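Local coordinates for Protein/nucleic acid deglycase 2 (Escherichia coli, PDB 1OI4) that removes methylglyoxal and glyoxal adducts from glycated proteins and nucleotides, releasing repaired proteins with lactate or glycolate, at residues P120-C125 against Q170-R175; K141-K146 against E163-K168. All blocks are in the same frame, centred on the assembly; numbering follows the deposited sequence.

Of the segments in the two contacts, strand 121-124 comes first along the chain and leads to Cys125, the nucleophile by similarity. Helix 128-134 follows, and then strand 141-142, helix 149-154 and strand 158-159. The chain next forms edge strand 165-167, turns back, and enters strand 171-174. Contact 1 pairs this last strand with 121-124 and closes the long loop. Contact 2 is nested inside that loop and joins 141-146 to 163-168, closing a shorter one. It ties the small parallel sheet of 141-142 and 158-159 to the edge of the central sheet. Strands 165-167 and 171-174 are antiparallel neighbours there, bonded between Val165 and Thr173. Ser174 OG probably also bonds to Glu163 O.

Contact 1. Residues P120-C125 against Q170-R175; sequences PVFAIC and QLVTSR
Val172 O is held from two sources. Ala123 N bonds to Val172 O at 2.8 Å, almost in line with the C=O bond, and Phe122 CA adds a CA-H...O contact to the same oxygen. This is a parallel strand pair, 121-124 beside 171-174, in the central sheet of the DJ-1/PfpI alpha/beta fold. Val121 N bonds to Gln170 O at 3.0 Å, and Val172 N to Val121 O at 2.9 Å. The Ser174 N to Ala123 O bond is weak, at 3.3 Å. Cys125 N closes the ladder on Ser174 O at 3.0 Å.

One face carries Phe122, Val172, Ile124 and Ser174, and helix 180-191 packs on it through Phe183 and Leu190. The Phe122 ring presents an edge here: CD2 lies 3.9 Å from Val172 CB, which sits near the ring plane. Ile124 CG1 points opposite its backbone N (chi1 -179°) and rests against Ser174 CB. On the other face Val121 CB meets Leu171 CD2 at 4.0 Å, and the Ala123 methyl lies near Thr173 CG2. Thr173 OG1 accepts a bond from Thr143 N.

Cys125, by similarity the nucleophile, has phi 63° and psi -113°. These values and its place after the strand are consistent with the nucleophile elbow of this family. Cys125 CA makes a CA-H...O contact with Arg175 O at 3.2 Å.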
loop_
_atom_site.group_PDB
_atom_site.type_symbol
_atom_site.label_atom_id
_atom_site.label_comp_id
_atom_site.label_asym_id
_atom_site.label_seq_id
_atom_site.Cartn_x
_atom_site.Cartn_y
_atom_site.Cartn_z
ATOM N N PRO A 120 7.748 -22.044 -3.022
ATOM C CA PRO A 120 8.364 -20.735 -3.275
ATOM C C PRO A 120 7.362 -19.602 -3.506
ATOM O O PRO A 120 6.333 -19.781 -4.157
ATOM C CB PRO A 120 9.225 -20.985 -4.514
ATOM C CG PRO A 120 9.531 -22.470 -4.438
ATOM C CD PRO A 120 8.205 -23.038 -4.008
ATOM N N VAL A 121 7.672 -18.438 -2.952
ATOM C CA VAL A 121 6.839 -17.254 -3.112
ATOM C C VAL A 121 7.787 -16.112 -3.455
ATOM O O VAL A 121 8.816 -15.939 -2.795
ATOM C CB VAL A 121 6.072 -16.922 -1.818
ATOM C CG1 VAL A 121 5.230 -15.671 -2.015
ATOM C CG2 VAL A 121 5.190 -18.095 -1.430
ATOM N N PHE A 122 7.451 -15.355 -4.495
ATOM C CA PHE A 122 8.283 -14.235 -4.941
ATOM C C PHE A 122 7.498 -12.936 -4.764
ATOM O O PHE A 122 6.499 -12.715 -5.452
ATOM C CB PHE A 122 8.641 -14.404 -6.420
ATOM C CG PHE A 122 8.902 -15.832 -6.833
ATOM C CD1 PHE A 122 8.265 -16.368 -7.948
ATOM C CD2 PHE A 122 9.787 -16.635 -6.118
ATOM C CE1 PHE A 122 8.502 -17.690 -8.350
ATOM C CE2 PHE A 122 10.034 -17.956 -6.509
ATOM C CZ PHE A 122 9.391 -18.484 -7.627
ATOM N N ALA A 123 7.950 -12.077 -3.853
ATOM C CA ALA A 123 7.260 -10.821 -3.584
ATOM C C ALA A 123 8.184 -9.619 -3.729
ATOM O O ALA A 123 9.214 -9.534 -3.066
ATOM C CB ALA A 123 6.658 -10.851 -2.179
ATOM N N ILE A 124 7.796 -8.676 -4.581
ATOM C CA ILE A 124 8.618 -7.498 -4.822
ATOM C C ILE A 124 7.910 -6.162 -4.573
ATOM O O ILE A 124 6.704 -6.034 -4.782
ATOM C CB ILE A 124 9.162 -7.532 -6.270
ATOM C CG1 ILE A 124 10.055 -6.318 -6.533
ATOM C CG2 ILE A 124 7.999 -7.577 -7.258
ATOM C CD1 ILE A 124 10.885 -6.460 -7.800
ATOM N N CYS A 125 8.676 -5.175 -4.109
ATOM C CA CYS A 125 8.159 -3.831 -3.847
ATOM C C CYS A 125 7.080 -3.846 -2.755
ATOM O O CYS A 125 7.377 -4.115 -1.591
ATOM C CB CYS A 125 7.605 -3.245 -5.151
ATOM S SG CYS A 125 7.728 -1.443 -5.290
ATOM N N GLN A 170 12.799 -20.268 0.041
ATOM C CA GLN A 170 11.372 -20.227 -0.259
ATOM C C GLN A 170 10.901 -18.813 -0.563
ATOM O O GLN A 170 10.371 -18.545 -1.639
ATOM C CB GLN A 170 10.543 -20.781 0.906
ATOM C CG GLN A 170 9.051 -20.553 0.717
ATOM C CD GLN A 170 8.227 -20.877 1.944
ATOM O OE1 GLN A 170 8.691 -20.741 3.077
ATOM N NE2 GLN A 170 6.981 -21.286 1.723
ATOM N N LEU A 171 11.088 -17.914 0.395
ATOM C CA LEU A 171 10.657 -16.536 0.225
ATOM C C LEU A 171 11.702 -15.680 -0.462
ATOM O O LEU A 171 12.797 -15.473 0.062
ATOM C CB LEU A 171 10.321 -15.909 1.576
ATOM C CG LEU A 171 9.245 -16.577 2.434
ATOM C CD1 LEU A 171 9.115 -15.799 3.736
ATOM C CD2 LEU A 171 7.914 -16.612 1.693
ATOM N N VAL A 172 11.354 -15.182 -1.641
ATOM C CA VAL A 172 12.245 -14.320 -2.395
ATOM C C VAL A 172 11.625 -12.930 -2.420
ATOM O O VAL A 172 10.502 -12.757 -2.888
ATOM C CB VAL A 172 12.411 -14.822 -3.840
ATOM C CG1 VAL A 172 13.346 -13.892 -4.613
ATOM C CG2 VAL A 172 12.952 -16.244 -3.832
ATOM N N THR A 173 12.344 -11.944 -1.899
ATOM C CA THR A 173 11.842 -10.574 -1.897
ATOM C C THR A 173 12.867 -9.583 -2.427
ATOM O O THR A 173 14.079 -9.780 -2.294
ATOM C CB THR A 173 11.400 -10.117 -0.485
ATOM O OG1 THR A 173 12.467 -10.314 0.449
ATOM C CG2 THR A 173 10.172 -10.888 -0.037
ATOM N N SER A 174 12.360 -8.525 -3.050
ATOM C CA SER A 174 13.188 -7.463 -3.606
ATOM C C SER A 174 12.507 -6.127 -3.328
ATOM O O SER A 174 11.336 -6.093 -2.939
ATOM C CB SER A 174 13.390 -7.670 -5.104
ATOM O OG SER A 174 14.212 -8.801 -5.335
ATOM N N ARG A 175 13.230 -5.033 -3.558
ATOM C CA ARG A 175 12.724 -3.693 -3.257
ATOM C C ARG A 175 12.027 -2.915 -4.363
ATOM O O ARG A 175 10.945 -2.373 -4.149
ATOM C CB ARG A 175 13.876 -2.830 -2.727
ATOM C CG ARG A 175 14.676 -3.477 -1.608
ATOM C CD ARG A 175 16.041 -2.808 -1.451
ATOM N NE ARG A 175 16.839 -2.935 -2.669
ATOM C CZ ARG A 175 18.134 -2.643 -2.758
ATOM N NH1 ARG A 175 18.796 -2.201 -1.694
ATOM N NH2 ARG A 175 18.773 -2.803 -3.914
#

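Contact 2. Residues K141-K146 against E163-K168; sequences KLTAVK and EVVVDK
Lys141 and Asp167 set their side chains at about a right angle to each other. The contact lies where edge strand 165-167 of the central DJ-1/PfpI sheet meets strand 141-142, which belongs to a small separate parallel sheet. Asp167 reaches across to the backbone of Lys141, not to its ammonium group. Lys141 N bonds to Asp167 OD1 at 2.8 Å; the bond is nearly straight (170°) but comes from above the carboxylate plane, 59° out of it. The other oxygen faces positive charge. Lys168 NZ meets the syn lone pair of Asp167 OD2 at 2.7 Å in a salt bridge, and Arg140 makes a second one. With an alanine here, Lys141 N would probably lose this acceptor, and Lys168 and Arg140 their shared carboxylate.

Val165 crosses Thr143 obliquely, its two methyls spread along the other chain. CG1 lies opposite the backbone N (chi1 177°), where it packs 3.4 Å from Lys141 O. Val165 CG2 is 3.8 Å from Thr143 CB, while Thr143 OG1 bonds to Tyr160 O. One water lies between the two backbones, 2.8 Å from Lys141 O and 2.9 Å from Val165 O, and can donate to either.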
loop_
_atom_site.group_PDB
_atom_site.type_symbol
_atom_site.label_atom_id
_atom_site.label_comp_id
_atom_site.label_asym_id
_atom_site.label_seq_id
_atom_site.Cartn_x
_atom_site.Cartn_y
_atom_site.Cartn_z
ATOM N N LYS A 141 13.491 -13.632 7.063
ATOM C CA LYS A 141 14.289 -12.605 6.406
ATOM C C LYS A 141 13.733 -12.162 5.062
ATOM O O LYS A 141 13.403 -12.982 4.212
ATOM C CB LYS A 141 15.722 -13.106 6.206
ATOM C CG LYS A 141 16.387 -13.635 7.469
ATOM C CD LYS A 141 17.793 -14.123 7.178
ATOM C CE LYS A 141 18.436 -14.713 8.422
ATOM N NZ LYS A 141 19.826 -15.183 8.158
ATOM N N LEU A 142 13.643 -10.854 4.872
ATOM C CA LEU A 142 13.161 -10.314 3.614
ATOM C C LEU A 142 13.420 -8.824 3.496
ATOM O O LEU A 142 13.896 -8.180 4.436
ATOM C CB LEU A 142 11.665 -10.603 3.441
ATOM C CG LEU A 142 10.714 -10.333 4.603
ATOM C CD1 LEU A 142 10.830 -8.888 5.038
ATOM C CD2 LEU A 142 9.293 -10.656 4.174
ATOM N N THR A 143 13.120 -8.287 2.325
ATOM C CA THR A 143 13.289 -6.871 2.078
ATOM C C THR A 143 11.990 -6.380 1.457
ATOM O O THR A 143 11.065 -7.170 1.250
ATOM C CB THR A 143 14.470 -6.604 1.123
ATOM O OG1 THR A 143 14.792 -5.210 1.150
ATOM C CG2 THR A 143 14.118 -7.014 -0.303
ATOM N N ALA A 144 11.922 -5.086 1.165
ATOM C CA ALA A 144 10.730 -4.487 0.570
ATOM C C ALA A 144 10.987 -3.019 0.261
ATOM O O ALA A 144 12.035 -2.485 0.608
ATOM C CB ALA A 144 9.537 -4.618 1.528
ATOM N N VAL A 145 10.011 -2.374 -0.376
ATOM C CA VAL A 145 10.111 -0.972 -0.757
ATOM C C VAL A 145 10.056 -0.060 0.474
ATOM O O VAL A 145 9.342 -0.336 1.439
ATOM C CB VAL A 145 8.981 -0.613 -1.758
ATOM C CG1 VAL A 145 7.643 -0.577 -1.045
ATOM C CG2 VAL A 145 9.289 0.704 -2.461
ATOM N N LYS A 146 10.813 1.030 0.425
ATOM C CA LYS A 146 10.919 1.975 1.533
ATOM C C LYS A 146 9.692 2.289 2.391
ATOM O O LYS A 146 9.728 2.110 3.605
ATOM C CB LYS A 146 11.529 3.294 1.043
ATOM C CG LYS A 146 13.053 3.335 1.127
ATOM C CD LYS A 146 13.570 4.767 1.187
ATOM C CE LYS A 146 14.404 5.126 -0.032
ATOM N NZ LYS A 146 13.631 5.041 -1.302
ATOM N N GLU A 163 19.223 -6.024 -2.783
ATOM C CA GLU A 163 18.448 -6.156 -4.013
ATOM C C GLU A 163 17.522 -7.372 -3.977
ATOM O O GLU A 163 16.447 -7.352 -4.575
ATOM C CB GLU A 163 19.365 -6.207 -5.240
ATOM C CG GLU A 163 20.653 -6.960 -5.049
ATOM C CD GLU A 163 21.430 -7.091 -6.339
ATOM O OE1 GLU A 163 21.390 -6.151 -7.162
ATOM O OE2 GLU A 163 22.090 -8.130 -6.526
ATOM N N VAL A 164 17.941 -8.423 -3.275
ATOM C CA VAL A 164 17.123 -9.625 -3.127
ATOM C C VAL A 164 17.464 -10.361 -1.842
ATOM O O VAL A 164 18.623 -10.407 -1.430
ATOM C CB VAL A 164 17.300 -10.643 -4.289
ATOM C CG1 VAL A 164 16.887 -10.016 -5.593
ATOM C CG2 VAL A 164 18.744 -11.148 -4.343
ATOM N N VAL A 165 16.438 -10.928 -1.214
ATOM C CA VAL A 165 16.594 -11.702 0.009
ATOM C C VAL A 165 15.850 -13.024 -0.176
ATOM O O VAL A 165 14.684 -13.038 -0.578
ATOM C CB VAL A 165 15.995 -10.971 1.235
ATOM C CG1 VAL A 165 16.113 -11.853 2.469
ATOM C CG2 VAL A 165 16.714 -9.650 1.463
ATOM N N VAL A 166 16.530 -14.130 0.104
ATOM C CA VAL A 166 15.928 -15.453 -0.019
ATOM C C VAL A 166 15.912 -16.119 1.358
ATOM O O VAL A 166 16.964 -16.397 1.931
ATOM C CB VAL A 166 16.728 -16.340 -1.006
ATOM C CG1 VAL A 166 16.067 -17.702 -1.142
ATOM C CG2 VAL A 166 16.824 -15.651 -2.362
ATOM N N ASP A 167 14.719 -16.366 1.888
ATOM C CA ASP A 167 14.584 -16.987 3.199
ATOM C C ASP A 167 14.261 -18.472 3.084
ATOM O O ASP A 167 13.260 -18.854 2.478
ATOM C CB ASP A 167 13.479 -16.294 4.000
ATOM C CG ASP A 167 13.419 -16.766 5.445
ATOM O OD1 ASP A 167 14.176 -16.231 6.283
ATOM O OD2 ASP A 167 12.622 -17.681 5.740
ATOM N N LYS A 168 15.117 -19.303 3.675
ATOM C CA LYS A 168 14.943 -20.753 3.668
ATOM C C LYS A 168 14.641 -21.298 2.285
ATOM O O LYS A 168 13.844 -22.224 2.142
ATOM C CB LYS A 168 13.806 -21.159 4.604
ATOM C CG LYS A 168 13.956 -20.664 6.025
ATOM C CD LYS A 168 12.841 -21.199 6.909
ATOM C CE LYS A 168 12.820 -20.482 8.248
ATOM N NZ LYS A 168 12.526 -19.027 8.081
HETATM O O HOH W 1 12.753 -12.976 1.534
#